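Local coordinates for protein phytase (Debaryomyces castellii, PDB 2GFI) that hydrolyses phosphate groups from phytate (inositol hexakisphosphate) as a 3-phytase of the histidine acid phosphatase family, at residues A[91-96]-A[241-246]; A[99-104]-A[236-241]; A[82-87]-A[108-113]. All coordinates share one frame; numbering follows the deposited sequence.

Interaction 1 of 3, residues A[91-96]-A[241-246]; sequences MSYNGT and SNPGLN
A type II beta turn, Asn242 to Leu245, meets the hydroxyl end and CE1 side of Tyr93 in a loop-to-loop contact. Tyr93 OH gives a hydrogen bond to Pro243 O at 3.0 Å, reaching that oxygen from above its carbonyl plane, 37° out of it. Seen from the tyrosine, Pro243 O lies at the ring edge and in the ring plane. The turn carries on past CE1 of Tyr93, which is 3.5 Å from Leu245 N and 4.0 Å from Leu245 CB. With CG of Tyr93 anti to the backbone N (chi1 179°), the ring extends straight off its loop into the turn. The turn follows directly on helix 229-241, with Asn242 the first residue to leave helical geometry, and it is closed by the backbone bond Leu245 N to Asn242 O, 3.1 Å. Asn242 CB comes within 3.6 Å of Tyr93 OH, while its amide stands nearly perpendicular to the ring and bonds elsewhere, ND2 to Phe238 O and OD1 to Lys98 N. A leucine in place of Tyr93 would probably leave Pro243 O without its hydroxyl donor and open a gap beside Asn242 CB. Gly95, at phi 142°, has backbone angles that call for glycine, and a CB there would also run into Tyr93 CE2. Phe97 lies near the Tyr93 ring and also touches Asn242 and Leu245.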
ATOM      1  N   MET A  91      17.731  26.928  19.719  1.00 27.93           N
ATOM      2  CA  MET A  91      18.650  27.722  18.893  1.00 29.20           C
ATOM      3  C   MET A  91      19.767  28.416  19.687  1.00 29.73           C
ATOM      4  O   MET A  91      20.800  28.741  19.128  1.00 30.64           O
ATOM      5  CB  MET A  91      17.911  28.734  18.010  1.00 28.46           C
ATOM      6  CG  MET A  91      17.047  28.104  16.892  1.00 30.10           C
ATOM      7  SD  MET A  91      17.840  26.904  15.749  1.00 32.35           S
ATOM      8  CE  MET A  91      17.265  25.381  16.411  1.00 29.95           C
ATOM      9  N   SER A  92      19.591  28.598  20.983  1.00 30.15           N
ATOM     10  CA  SER A  92      20.568  29.351  21.746  1.00 31.97           C
ATOM     11  C   SER A  92      21.579  28.440  22.463  1.00 32.39           C
ATOM     12  O   SER A  92      22.497  28.918  23.149  1.00 32.94           O
ATOM     13  CB  SER A  92      19.849  30.272  22.728  1.00 32.27           C
ATOM     14  OG  SER A  92      19.384  29.491  23.807  1.00 35.44           O
ATOM     15  N   TYR A  93      21.401  27.130  22.298  1.00 32.01           N
ATOM     16  CA  TYR A  93      22.402  26.127  22.632  1.00 31.64           C
ATOM     17  C   TYR A  93      23.723  26.491  21.946  1.00 32.68           C
ATOM     18  O   TYR A  93      23.773  26.736  20.772  1.00 32.53           O
ATOM     19  CB  TYR A  93      21.935  24.752  22.143  1.00 30.24           C
ATOM     20  CG  TYR A  93      22.920  23.629  22.415  1.00 27.81           C
ATOM     21  CD1 TYR A  93      23.265  23.298  23.708  1.00 26.85           C
ATOM     22  CD2 TYR A  93      23.502  22.906  21.371  1.00 27.31           C
ATOM     23  CE1 TYR A  93      24.144  22.286  23.971  1.00 28.21           C
ATOM     24  CE2 TYR A  93      24.395  21.873  21.626  1.00 25.93           C
ATOM     25  CZ  TYR A  93      24.714  21.577  22.926  1.00 26.30           C
ATOM     26  OH  TYR A  93      25.609  20.598  23.228  1.00 27.03           O
ATOM     27  N   ASN A  94      24.809  26.575  22.672  1.00 34.67           N
ATOM     28  CA  ASN A  94      25.998  26.894  21.933  1.00 37.29           C
ATOM     29  C   ASN A  94      26.848  25.638  21.869  1.00 36.86           C
ATOM     30  O   ASN A  94      27.219  25.038  22.897  1.00 37.95           O
ATOM     31  CB  ASN A  94      26.698  28.142  22.488  1.00 39.19           C
ATOM     32  CG  ASN A  94      27.890  27.803  23.306  1.00 41.27           C
ATOM     33  OD1 ASN A  94      27.762  27.279  24.440  1.00 46.58           O
ATOM     34  ND2 ASN A  94      29.085  28.076  22.742  1.00 45.03           N
ATOM     35  N   GLY A  95      27.082  25.205  20.646  1.00 35.74           N
ATOM     36  CA  GLY A  95      27.430  23.825  20.399  1.00 34.16           C
ATOM     37  C   GLY A  95      26.747  23.428  19.112  1.00 33.18           C
ATOM     38  O   GLY A  95      25.759  24.047  18.697  1.00 32.42           O
ATOM     39  N   THR A  96      27.306  22.417  18.467  1.00 32.04           N
ATOM     40  CA  THR A  96      26.691  21.796  17.321  1.00 30.72           C
ATOM     41  C   THR A  96      25.841  20.649  17.832  1.00 29.28           C
ATOM     42  O   THR A  96      26.328  19.797  18.564  1.00 28.95           O
ATOM     43  CB  THR A  96      27.780  21.292  16.418  1.00 31.09           C
ATOM     44  OG1 THR A  96      28.491  22.431  15.935  1.00 31.52           O
ATOM     45  CG2 THR A  96      27.209  20.676  15.168  1.00 30.64           C
ATOM     46  N   SER A 241      23.756  13.504  23.946  1.00 27.96           N
ATOM     47  CA  SER A 241      24.315  13.812  22.653  1.00 27.34           C
ATOM     48  C   SER A 241      24.673  15.294  22.574  1.00 26.27           C
ATOM     49  O   SER A 241      25.432  15.708  21.703  1.00 26.82           O
ATOM     50  CB  SER A 241      23.274  13.446  21.577  1.00 28.50           C
ATOM     51  OG  SER A 241      23.655  12.241  20.899  1.00 31.48           O
ATOM     52  N   ASN A 242      24.090  16.091  23.463  1.00 25.27           N
ATOM     53  CA  ASN A 242      24.244  17.549  23.441  1.00 25.88           C
ATOM     54  C   ASN A 242      24.506  18.069  24.851  1.00 26.36           C
ATOM     55  O   ASN A 242      23.601  18.558  25.512  1.00 25.93           O
ATOM     56  CB  ASN A 242      22.996  18.203  22.834  1.00 25.00           C
ATOM     57  CG  ASN A 242      22.613  17.565  21.523  1.00 24.13           C
ATOM     58  OD1 ASN A 242      23.266  17.772  20.510  1.00 24.96           O
ATOM     59  ND2 ASN A 242      21.588  16.749  21.547  1.00 24.22           N
ATOM     60  N   PRO A 243      25.745  17.923  25.317  1.00 27.76           N
ATOM     61  CA  PRO A 243      26.105  18.302  26.700  1.00 28.52           C
ATOM     62  C   PRO A 243      25.779  19.758  26.977  1.00 28.90           C
ATOM     63  O   PRO A 243      26.097  20.619  26.159  1.00 28.96           O
ATOM     64  CB  PRO A 243      27.619  18.046  26.737  1.00 28.32           C
ATOM     65  CG  PRO A 243      27.790  16.932  25.722  1.00 27.96           C
ATOM     66  CD  PRO A 243      26.910  17.378  24.583  1.00 27.47           C
ATOM     67  N   GLY A 244      25.061  20.003  28.071  1.00 29.54           N
ATOM     68  CA  GLY A 244      24.768  21.368  28.493  1.00 29.87           C
ATOM     69  C   GLY A 244      23.513  21.930  27.858  1.00 30.22           C
ATOM     70  O   GLY A 244      23.115  23.070  28.170  1.00 29.97           O
ATOM     71  N   LEU A 245      22.879  21.138  26.980  1.00 30.01           N
ATOM     72  CA  LEU A 245      21.582  21.522  26.405  1.00 29.48           C
ATOM     73  C   LEU A 245      20.587  21.853  27.518  1.00 29.91           C
ATOM     74  O   LEU A 245      20.291  21.020  28.387  1.00 29.76           O
ATOM     75  CB  LEU A 245      21.023  20.416  25.515  1.00 29.45           C
ATOM     76  CG  LEU A 245      19.610  20.691  25.000  1.00 27.90           C
ATOM     77  CD1 LEU A 245      19.605  21.826  23.953  1.00 23.40           C
ATOM     78  CD2 LEU A 245      18.980  19.408  24.497  1.00 27.36           C
ATOM     79  N   ASN A 246      20.088  23.080  27.501  1.00 30.15           N
ATOM     80  CA  ASN A 246      19.289  23.553  28.609  1.00 30.57           C
ATOM     81  C   ASN A 246      17.799  23.674  28.237  1.00 29.79           C
ATOM     82  O   ASN A 246      17.310  24.754  27.904  1.00 29.92           O
ATOM     83  CB  ASN A 246      19.860  24.881  29.145  1.00 31.39           C
ATOM     84  CG  ASN A 246      19.236  25.295  30.486  1.00 33.61           C
ATOM     85  OD1 ASN A 246      18.567  24.490  31.157  1.00 35.19           O
ATOM     86  ND2 ASN A 246      19.432  26.557  30.867  1.00 35.88           N
TER

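Interaction 2 of 3, residues A[99-104]-A[236-241]; sequences GELAFL and NRFKAS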
ATOM      1  N   GLY A  99      23.199  13.709  17.085  1.00 24.01           N
ATOM      2  CA  GLY A  99      22.112  12.772  17.308  1.00 22.55           C
ATOM      3  C   GLY A  99      20.783  13.187  16.685  1.00 22.55           C
ATOM      4  O   GLY A  99      20.731  13.768  15.600  1.00 21.85           O
ATOM      5  N   GLU A 100      19.698  12.859  17.372  1.00 23.25           N
ATOM      6  CA  GLU A 100      18.349  13.157  16.889  1.00 24.57           C
ATOM      7  C   GLU A 100      18.113  14.625  16.675  1.00 23.03           C
ATOM      8  O   GLU A 100      17.259  14.983  15.894  1.00 22.65           O
ATOM      9  CB  GLU A 100      17.274  12.726  17.890  1.00 25.78           C
ATOM     10  CG  GLU A 100      17.410  11.336  18.427  1.00 32.64           C
ATOM     11  CD  GLU A 100      17.823  11.367  19.870  1.00 35.69           C
ATOM     12  OE1 GLU A 100      19.002  11.762  20.201  1.00 43.44           O
ATOM     13  OE2 GLU A 100      16.935  11.014  20.662  1.00 41.64           O
ATOM     14  N   LEU A 101      18.816  15.475  17.421  1.00 22.38           N
ATOM     15  CA  LEU A 101      18.573  16.921  17.335  1.00 21.14           C
ATOM     16  C   LEU A 101      19.441  17.624  16.295  1.00 20.59           C
ATOM     17  O   LEU A 101      19.359  18.844  16.148  1.00 20.07           O
ATOM     18  CB  LEU A 101      18.722  17.577  18.706  1.00 21.45           C
ATOM     19  CG  LEU A 101      17.762  17.110  19.809  1.00 20.63           C
ATOM     20  CD1 LEU A 101      18.013  17.917  21.061  1.00 19.96           C
ATOM     21  CD2 LEU A 101      16.312  17.238  19.358  1.00 19.63           C
ATOM     22  N   ALA A 102      20.233  16.867  15.537  1.00 20.05           N
ATOM     23  CA  ALA A 102      21.175  17.487  14.568  1.00 20.88           C
ATOM     24  C   ALA A 102      20.524  18.376  13.518  1.00 21.26           C
ATOM     25  O   ALA A 102      21.135  19.340  13.048  1.00 22.22           O
ATOM     26  CB  ALA A 102      22.064  16.430  13.881  1.00 20.29           C
ATOM     27  N   PHE A 103      19.302  18.043  13.113  1.00 21.36           N
ATOM     28  CA  PHE A 103      18.623  18.831  12.083  1.00 20.97           C
ATOM     29  C   PHE A 103      18.508  20.303  12.517  1.00 21.84           C
ATOM     30  O   PHE A 103      18.277  21.179  11.674  1.00 22.09           O
ATOM     31  CB  PHE A 103      17.226  18.258  11.796  1.00 19.46           C
ATOM     32  CG  PHE A 103      16.287  18.339  12.987  1.00 17.89           C
ATOM     33  CD1 PHE A 103      15.470  19.454  13.174  1.00 14.62           C
ATOM     34  CD2 PHE A 103      16.231  17.305  13.925  1.00 16.69           C
ATOM     35  CE1 PHE A 103      14.612  19.532  14.272  1.00 14.29           C
ATOM     36  CE2 PHE A 103      15.391  17.393  15.040  1.00 15.13           C
ATOM     37  CZ  PHE A 103      14.554  18.488  15.192  1.00 15.60           C
ATOM     38  N   LEU A 104      18.642  20.545  13.823  1.00 22.49           N
ATOM     39  CA  LEU A 104      18.577  21.895  14.414  1.00 23.82           C
ATOM     40  C   LEU A 104      19.662  22.817  13.913  1.00 24.36           C
ATOM     41  O   LEU A 104      19.445  24.014  13.837  1.00 24.62           O
ATOM     42  CB  LEU A 104      18.616  21.848  15.939  1.00 23.65           C
ATOM     43  CG  LEU A 104      17.395  21.205  16.614  1.00 23.38           C
ATOM     44  CD1 LEU A 104      17.622  21.081  18.084  1.00 20.90           C
ATOM     45  CD2 LEU A 104      16.130  22.019  16.336  1.00 23.25           C
ATOM     46  N   ASN A 236      17.209  13.307  28.863  1.00 24.61           N
ATOM     47  CA  ASN A 236      18.556  12.801  29.132  1.00 25.62           C
ATOM     48  C   ASN A 236      19.191  12.279  27.889  1.00 25.64           C
ATOM     49  O   ASN A 236      20.397  12.408  27.732  1.00 26.65           O
ATOM     50  CB  ASN A 236      18.564  11.711  30.211  1.00 25.92           C
ATOM     51  CG  ASN A 236      18.186  12.241  31.545  1.00 26.03           C
ATOM     52  OD1 ASN A 236      18.285  13.429  31.785  1.00 27.28           O
ATOM     53  ND2 ASN A 236      17.725  11.375  32.420  1.00 29.71           N
ATOM     54  N   ARG A 237      18.402  11.701  26.988  1.00 25.68           N
ATOM     55  CA  ARG A 237      18.964  11.248  25.713  1.00 25.40           C
ATOM     56  C   ARG A 237      19.460  12.425  24.874  1.00 25.68           C
ATOM     57  O   ARG A 237      20.514  12.363  24.231  1.00 25.81           O
ATOM     58  CB  ARG A 237      17.966  10.400  24.937  1.00 25.04           C
ATOM     59  CG  ARG A 237      18.542   9.710  23.721  1.00 25.18           C
ATOM     60  CD  ARG A 237      17.532   8.715  23.070  1.00 24.75           C
ATOM     61  NE  ARG A 237      16.330   9.387  22.564  1.00 21.05           N
ATOM     62  CZ  ARG A 237      15.101   9.321  23.077  1.00 22.86           C
ATOM     63  NH1 ARG A 237      14.825   8.568  24.154  1.00 19.00           N
ATOM     64  NH2 ARG A 237      14.115  10.018  22.485  1.00 22.77           N
ATOM     65  N   PHE A 238      18.687  13.500  24.886  1.00 25.92           N
ATOM     66  CA  PHE A 238      19.013  14.707  24.122  1.00 25.84           C
ATOM     67  C   PHE A 238      20.266  15.330  24.713  1.00 26.41           C
ATOM     68  O   PHE A 238      21.162  15.770  23.979  1.00 26.69           O
ATOM     69  CB  PHE A 238      17.826  15.674  24.163  1.00 24.44           C
ATOM     70  CG  PHE A 238      16.573  15.112  23.524  1.00 23.91           C
ATOM     71  CD1 PHE A 238      16.649  14.025  22.641  1.00 22.38           C
ATOM     72  CD2 PHE A 238      15.329  15.653  23.807  1.00 20.70           C
ATOM     73  CE1 PHE A 238      15.510  13.503  22.050  1.00 22.33           C
ATOM     74  CE2 PHE A 238      14.180  15.140  23.222  1.00 20.48           C
ATOM     75  CZ  PHE A 238      14.264  14.054  22.345  1.00 21.68           C
ATOM     76  N   LYS A 239      20.345  15.313  26.040  1.00 26.75           N
ATOM     77  CA  LYS A 239      21.499  15.889  26.765  1.00 27.91           C
ATOM     78  C   LYS A 239      22.742  15.082  26.511  1.00 28.69           C
ATOM     79  O   LYS A 239      23.803  15.650  26.313  1.00 30.05           O
ATOM     80  CB  LYS A 239      21.222  15.996  28.268  1.00 26.73           C
ATOM     81  CG  LYS A 239      20.227  17.081  28.602  1.00 25.90           C
ATOM     82  CD  LYS A 239      19.984  17.183  30.115  1.00 26.07           C
ATOM     83  CE  LYS A 239      19.130  18.397  30.415  1.00 25.72           C
ATOM     84  NZ  LYS A 239      18.698  18.439  31.850  1.00 26.51           N
ATOM     85  N   ALA A 240      22.597  13.756  26.444  1.00 29.23           N
ATOM     86  CA  ALA A 240      23.730  12.841  26.268  1.00 29.25           C
ATOM     87  C   ALA A 240      24.500  13.129  24.979  1.00 29.02           C
ATOM     88  O   ALA A 240      25.737  12.996  24.919  1.00 29.11           O
ATOM     89  CB  ALA A 240      23.242  11.367  26.287  1.00 29.60           C
ATOM     90  N   SER A 241      23.756  13.504  23.946  1.00 27.96           N
ATOM     91  CA  SER A 241      24.315  13.812  22.653  1.00 27.34           C
ATOM     92  C   SER A 241      24.673  15.294  22.574  1.00 26.27           C
ATOM     93  O   SER A 241      25.432  15.708  21.703  1.00 26.82           O
ATOM     94  CB  SER A 241      23.274  13.446  21.577  1.00 28.50           C
ATOM     95  OG  SER A 241      23.655  12.241  20.899  1.00 31.48           O
TER
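Glu100 OE2 takes the N-H of Arg237 NE at 2.6 Å, in a nearly straight salt-bridge hydrogen bond (165°). The arginine uses its epsilon edge, with OE2 close to the guanidinium plane; the carboxylate is met on the syn side of OE2, but tilted, 29° out of its own plane. The two flat groups are turned 45° against each other, and a single oxygen does the bonding. Two bends make the meeting possible: Glu100 folds at chi2 and Arg237 at chi3, which turns NE off the line of its extended chain toward the carboxylate. OE2 also sits at the edge of the Phe238 ring, near its plane, 3.2 Å from CE1, so the charged oxygen faces the ring's C-H rim and not its pi face. Beside this polar patch Leu101 packs on the same phenylalanine, its CD1 3.8 Å from Phe238 CB. At the C-terminal end of helix 229-241, Ser241 OG approaches Gly99 CA at 3.9 Å, a place where a CB on Gly99 would clash with that hydroxyl. The contact thus lays the start of the 3-10 segment 100-104 against the last turns of the helix. Gly99 N bonds to Asp106 of the second subunit, which puts this loop at a subunit interface. Arg237 spends its other nitrogens on Glu279, a salt bridge from NH1, and on Ile274 O, bonded by NH2. With all three nitrogens engaged the guanidinium is probably held firmly in rotation, and its positive charge is probably balanced by two carboxylates, Glu100 and Glu279.

Interaction 3 of 3, residues A[82-87]-A[108-113]; sequences KYKAVY and YEYFVP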
ATOM      1  N   LYS A  82       4.547  28.802  22.849  1.00 22.94           N
ATOM      2  CA  LYS A  82       5.354  27.836  23.572  1.00 23.60           C
ATOM      3  C   LYS A  82       6.341  27.144  22.643  1.00 23.18           C
ATOM      4  O   LYS A  82       7.492  26.913  23.035  1.00 24.28           O
ATOM      5  CB  LYS A  82       4.487  26.791  24.302  1.00 23.75           C
ATOM      6  CG  LYS A  82       3.809  27.343  25.541  1.00 25.86           C
ATOM      7  CD  LYS A  82       2.619  26.459  25.935  1.00 29.60           C
ATOM      8  CE  LYS A  82       1.960  26.916  27.212  1.00 32.04           C
ATOM      9  NZ  LYS A  82       2.979  27.074  28.302  1.00 35.65           N
ATOM     10  N   TYR A  83       5.900  26.800  21.433  1.00 22.31           N
ATOM     11  CA  TYR A  83       6.784  26.138  20.454  1.00 21.92           C
ATOM     12  C   TYR A  83       7.911  27.093  20.060  1.00 21.63           C
ATOM     13  O   TYR A  83       9.067  26.692  19.926  1.00 21.49           O
ATOM     14  CB  TYR A  83       6.032  25.614  19.201  1.00 20.79           C
ATOM     15  CG  TYR A  83       4.863  24.691  19.480  1.00 21.16           C
ATOM     16  CD1 TYR A  83       4.845  23.866  20.613  1.00 19.47           C
ATOM     17  CD2 TYR A  83       3.766  24.633  18.607  1.00 19.36           C
ATOM     18  CE1 TYR A  83       3.770  23.019  20.872  1.00 18.37           C
ATOM     19  CE2 TYR A  83       2.681  23.783  18.863  1.00 18.17           C
ATOM     20  CZ  TYR A  83       2.703  22.981  19.990  1.00 21.06           C
ATOM     21  OH  TYR A  83       1.639  22.152  20.287  1.00 22.17           O
ATOM     22  N   LYS A  84       7.562  28.358  19.866  1.00 22.42           N
ATOM     23  CA  LYS A  84       8.556  29.384  19.512  1.00 22.10           C
ATOM     24  C   LYS A  84       9.619  29.540  20.626  1.00 21.70           C
ATOM     25  O   LYS A  84      10.828  29.572  20.342  1.00 22.32           O
ATOM     26  CB  LYS A  84       7.861  30.705  19.186  1.00 21.52           C
ATOM     27  CG  LYS A  84       8.793  31.786  18.638  1.00 23.45           C
ATOM     28  CD  LYS A  84       9.824  31.172  17.730  1.00 27.99           C
ATOM     29  CE  LYS A  84      10.459  32.205  16.779  1.00 35.66           C
ATOM     30  NZ  LYS A  84      11.192  33.273  17.471  1.00 33.62           N
ATOM     31  N   ALA A  85       9.164  29.631  21.873  1.00 21.33           N
ATOM     32  CA  ALA A  85      10.048  29.603  23.050  1.00 21.38           C
ATOM     33  C   ALA A  85      10.982  28.369  23.123  1.00 21.46           C
ATOM     34  O   ALA A  85      12.175  28.501  23.416  1.00 22.40           O
ATOM     35  CB  ALA A  85       9.234  29.780  24.364  1.00 20.22           C
ATOM     36  N   VAL A  86      10.460  27.177  22.848  1.00 21.04           N
ATOM     37  CA  VAL A  86      11.315  25.995  22.820  1.00 20.18           C
ATOM     38  C   VAL A  86      12.290  26.098  21.671  1.00 19.80           C
ATOM     39  O   VAL A  86      13.472  25.808  21.838  1.00 20.25           O
ATOM     40  CB  VAL A  86      10.533  24.641  22.755  1.00 20.63           C
ATOM     41  CG1 VAL A  86      11.523  23.445  22.873  1.00 20.86           C
ATOM     42  CG2 VAL A  86       9.552  24.541  23.908  1.00 21.18           C
ATOM     43  N   TYR A  87      11.811  26.506  20.499  1.00 19.49           N
ATOM     44  CA  TYR A  87      12.675  26.654  19.350  1.00 20.21           C
ATOM     45  C   TYR A  87      13.863  27.574  19.688  1.00 21.51           C
ATOM     46  O   TYR A  87      15.000  27.293  19.307  1.00 21.69           O
ATOM     47  CB  TYR A  87      11.881  27.228  18.169  1.00 19.71           C
ATOM     48  CG  TYR A  87      12.743  27.608  16.965  1.00 19.39           C
ATOM     49  CD1 TYR A  87      13.064  26.664  15.972  1.00 19.03           C
ATOM     50  CD2 TYR A  87      13.210  28.927  16.809  1.00 19.22           C
ATOM     51  CE1 TYR A  87      13.845  27.024  14.852  1.00 18.17           C
ATOM     52  CE2 TYR A  87      13.967  29.300  15.721  1.00 19.01           C
ATOM     53  CZ  TYR A  87      14.290  28.341  14.754  1.00 19.85           C
ATOM     54  OH  TYR A  87      15.045  28.738  13.698  1.00 21.47           O
ATOM     55  N   TYR A 108      17.536  25.562  10.419  1.00 29.89           N
ATOM     56  CA  TYR A 108      16.244  25.052  10.730  1.00 28.69           C
ATOM     57  C   TYR A 108      15.384  26.246  11.126  1.00 27.89           C
ATOM     58  O   TYR A 108      15.657  26.922  12.113  1.00 27.78           O
ATOM     59  CB  TYR A 108      16.366  24.021  11.831  1.00 27.86           C
ATOM     60  CG  TYR A 108      15.072  23.420  12.274  1.00 26.64           C
ATOM     61  CD1 TYR A 108      14.300  22.637  11.412  1.00 25.61           C
ATOM     62  CD2 TYR A 108      14.627  23.599  13.581  1.00 24.92           C
ATOM     63  CE1 TYR A 108      13.115  22.076  11.846  1.00 23.86           C
ATOM     64  CE2 TYR A 108      13.459  23.026  14.020  1.00 24.52           C
ATOM     65  CZ  TYR A 108      12.705  22.275  13.152  1.00 25.49           C
ATOM     66  OH  TYR A 108      11.541  21.706  13.623  1.00 26.83           O
ATOM     67  N   GLU A 109      14.386  26.531  10.311  1.00 27.66           N
ATOM     68  CA  GLU A 109      13.499  27.629  10.586  1.00 31.41           C
ATOM     69  C   GLU A 109      12.381  27.196  11.526  1.00 26.22           C
ATOM     70  O   GLU A 109      11.998  26.038  11.565  1.00 24.59           O
ATOM     71  CB  GLU A 109      12.921  28.145   9.285  1.00 28.34           C
ATOM     72  CG  GLU A 109      13.965  28.753   8.364  1.00 36.81           C
ATOM     73  CD  GLU A 109      13.343  29.357   7.107  1.00 30.05           C
ATOM     74  OE1 GLU A 109      12.488  28.713   6.436  1.00 46.21           O
ATOM     75  OE2 GLU A 109      13.703  30.505   6.777  1.00 48.58           O
ATOM     76  N   TYR A 110      11.875  28.133  12.311  1.00 25.27           N
ATOM     77  CA  TYR A 110      10.671  27.881  13.061  1.00 24.71           C
ATOM     78  C   TYR A 110       9.520  27.777  12.045  1.00 24.98           C
ATOM     79  O   TYR A 110       9.488  28.552  11.081  1.00 24.18           O
ATOM     80  CB  TYR A 110      10.424  28.995  14.050  1.00 24.17           C
ATOM     81  CG  TYR A 110       9.156  28.764  14.805  1.00 23.77           C
ATOM     82  CD1 TYR A 110       8.963  27.587  15.505  1.00 22.91           C
ATOM     83  CD2 TYR A 110       8.134  29.718  14.816  1.00 24.04           C
ATOM     84  CE1 TYR A 110       7.768  27.352  16.190  1.00 23.61           C
ATOM     85  CE2 TYR A 110       6.935  29.491  15.528  1.00 21.45           C
ATOM     86  CZ  TYR A 110       6.766  28.305  16.194  1.00 22.82           C
ATOM     87  OH  TYR A 110       5.604  28.033  16.877  1.00 23.23           O
ATOM     88  N   PHE A 111       8.600  26.820  12.240  1.00 24.69           N
ATOM     89  CA  PHE A 111       7.652  26.485  11.172  1.00 25.01           C
ATOM     90  C   PHE A 111       6.471  27.453  10.988  1.00 26.37           C
ATOM     91  O   PHE A 111       5.775  27.425   9.981  1.00 26.82           O
ATOM     92  CB  PHE A 111       7.167  25.065  11.323  1.00 24.42           C
ATOM     93  CG  PHE A 111       6.303  24.825  12.526  1.00 22.63           C
ATOM     94  CD1 PHE A 111       4.924  24.914  12.431  1.00 21.97           C
ATOM     95  CD2 PHE A 111       6.859  24.442  13.721  1.00 22.07           C
ATOM     96  CE1 PHE A 111       4.118  24.634  13.522  1.00 22.63           C
ATOM     97  CE2 PHE A 111       6.078  24.191  14.828  1.00 22.05           C
ATOM     98  CZ  PHE A 111       4.708  24.282  14.737  1.00 23.09           C
ATOM     99  N   VAL A 112       6.228  28.286  11.982  1.00 27.98           N
ATOM    100  CA  VAL A 112       5.260  29.336  11.839  1.00 29.89           C
ATOM    101  C   VAL A 112       6.028  30.603  11.453  1.00 32.70           C
ATOM    102  O   VAL A 112       6.614  31.268  12.318  1.00 32.82           O
ATOM    103  CB  VAL A 112       4.437  29.545  13.114  1.00 29.02           C
ATOM    104  CG1 VAL A 112       3.300  30.484  12.832  1.00 27.23           C
ATOM    105  CG2 VAL A 112       3.896  28.200  13.618  1.00 28.10           C
ATOM    106  N   PRO A 113       5.998  30.941  10.158  1.00 35.42           N
ATOM    107  CA  PRO A 113       6.784  32.070   9.653  1.00 37.70           C
ATOM    108  C   PRO A 113       6.187  33.367  10.199  1.00 39.50           C
ATOM    109  O   PRO A 113       6.904  34.257  10.708  1.00 41.04           O
ATOM    110  CB  PRO A 113       6.604  31.981   8.124  1.00 37.88           C
ATOM    111  CG  PRO A 113       5.280  31.217   7.900  1.00 37.41           C
ATOM    112  CD  PRO A 113       5.138  30.329   9.116  1.00 35.55           C
TER
HETATM  113  O   HOH W   1      12.902  30.753  12.009  1.00 25.30           O
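Tyr87 and Tyr110 both carry CG anti to the backbone N (chi1 172° and 178°), which sends one ring out from helix 77-91 and the other back from the loop, so that they pass each other. Tyr110 CB sits over the centre of the Tyr87 ring, 3.7 Å from the centroid and almost exactly on the normal, a CH-pi contact. The two rings themselves meet obliquely, planes at 50°. At its far end Tyr87 OH donates to Tyr108 O in a very short hydrogen bond of 2.5 Å; that oxygen lies in the ring plane, at the edge. A water accepts from Tyr110 N at 2.8 Å and gives a weak bond to Tyr87 OH, a second, looser link between the hydroxyl and the loop. Tyr108 adds its own ring, with CD2 3.7 Å from Tyr87 CE1. One turn back along the helix, Lys84 lays its aliphatic chain over one face of Tyr110, CD 3.9 Å from the centroid, while its ammonium turns away to a salt bridge with Glu88. The Tyr110 hydroxyl reaches 3.4 Å from Tyr83 CB, at the edge of the Tyr83 ring, and makes a weak bond to Gly80 O. Phe111 CZ touches Tyr83 CD2 at 4.0 Å, and Tyr258 of helix 249-266 meets Phe111 edge-to-face and also packs on Tyr87 and Tyr108. Here an aromatic cluster fastens a long loop back onto the helix it follows, within the histidine phosphatase fold; the Tyr83 side chain is about 11 Å from that of Asp333, the predicted proton donor.

All three contacts are partly buried and involve the run from helix 77-91 through the long loop after it. Interactions 1 and 2 lie far out, with centres 9 Å apart; they share Ser241, and interaction 2 joins that loop to the end of helix 229-241 and interaction 1 to the turn that follows it, interaction 2 nested inside the loop closed by interaction 1. Interaction 3 sits nearer the centre of the chain and the predicted catalytic residues, and joins the loop to its own preceding helix. Chemistry differs accordingly: a lone tyrosine on a turn, a salt bridge beside a subunit interface, and a cluster of aromatic rings. Met91 bridges them by packing, touching Leu104 and Tyr108.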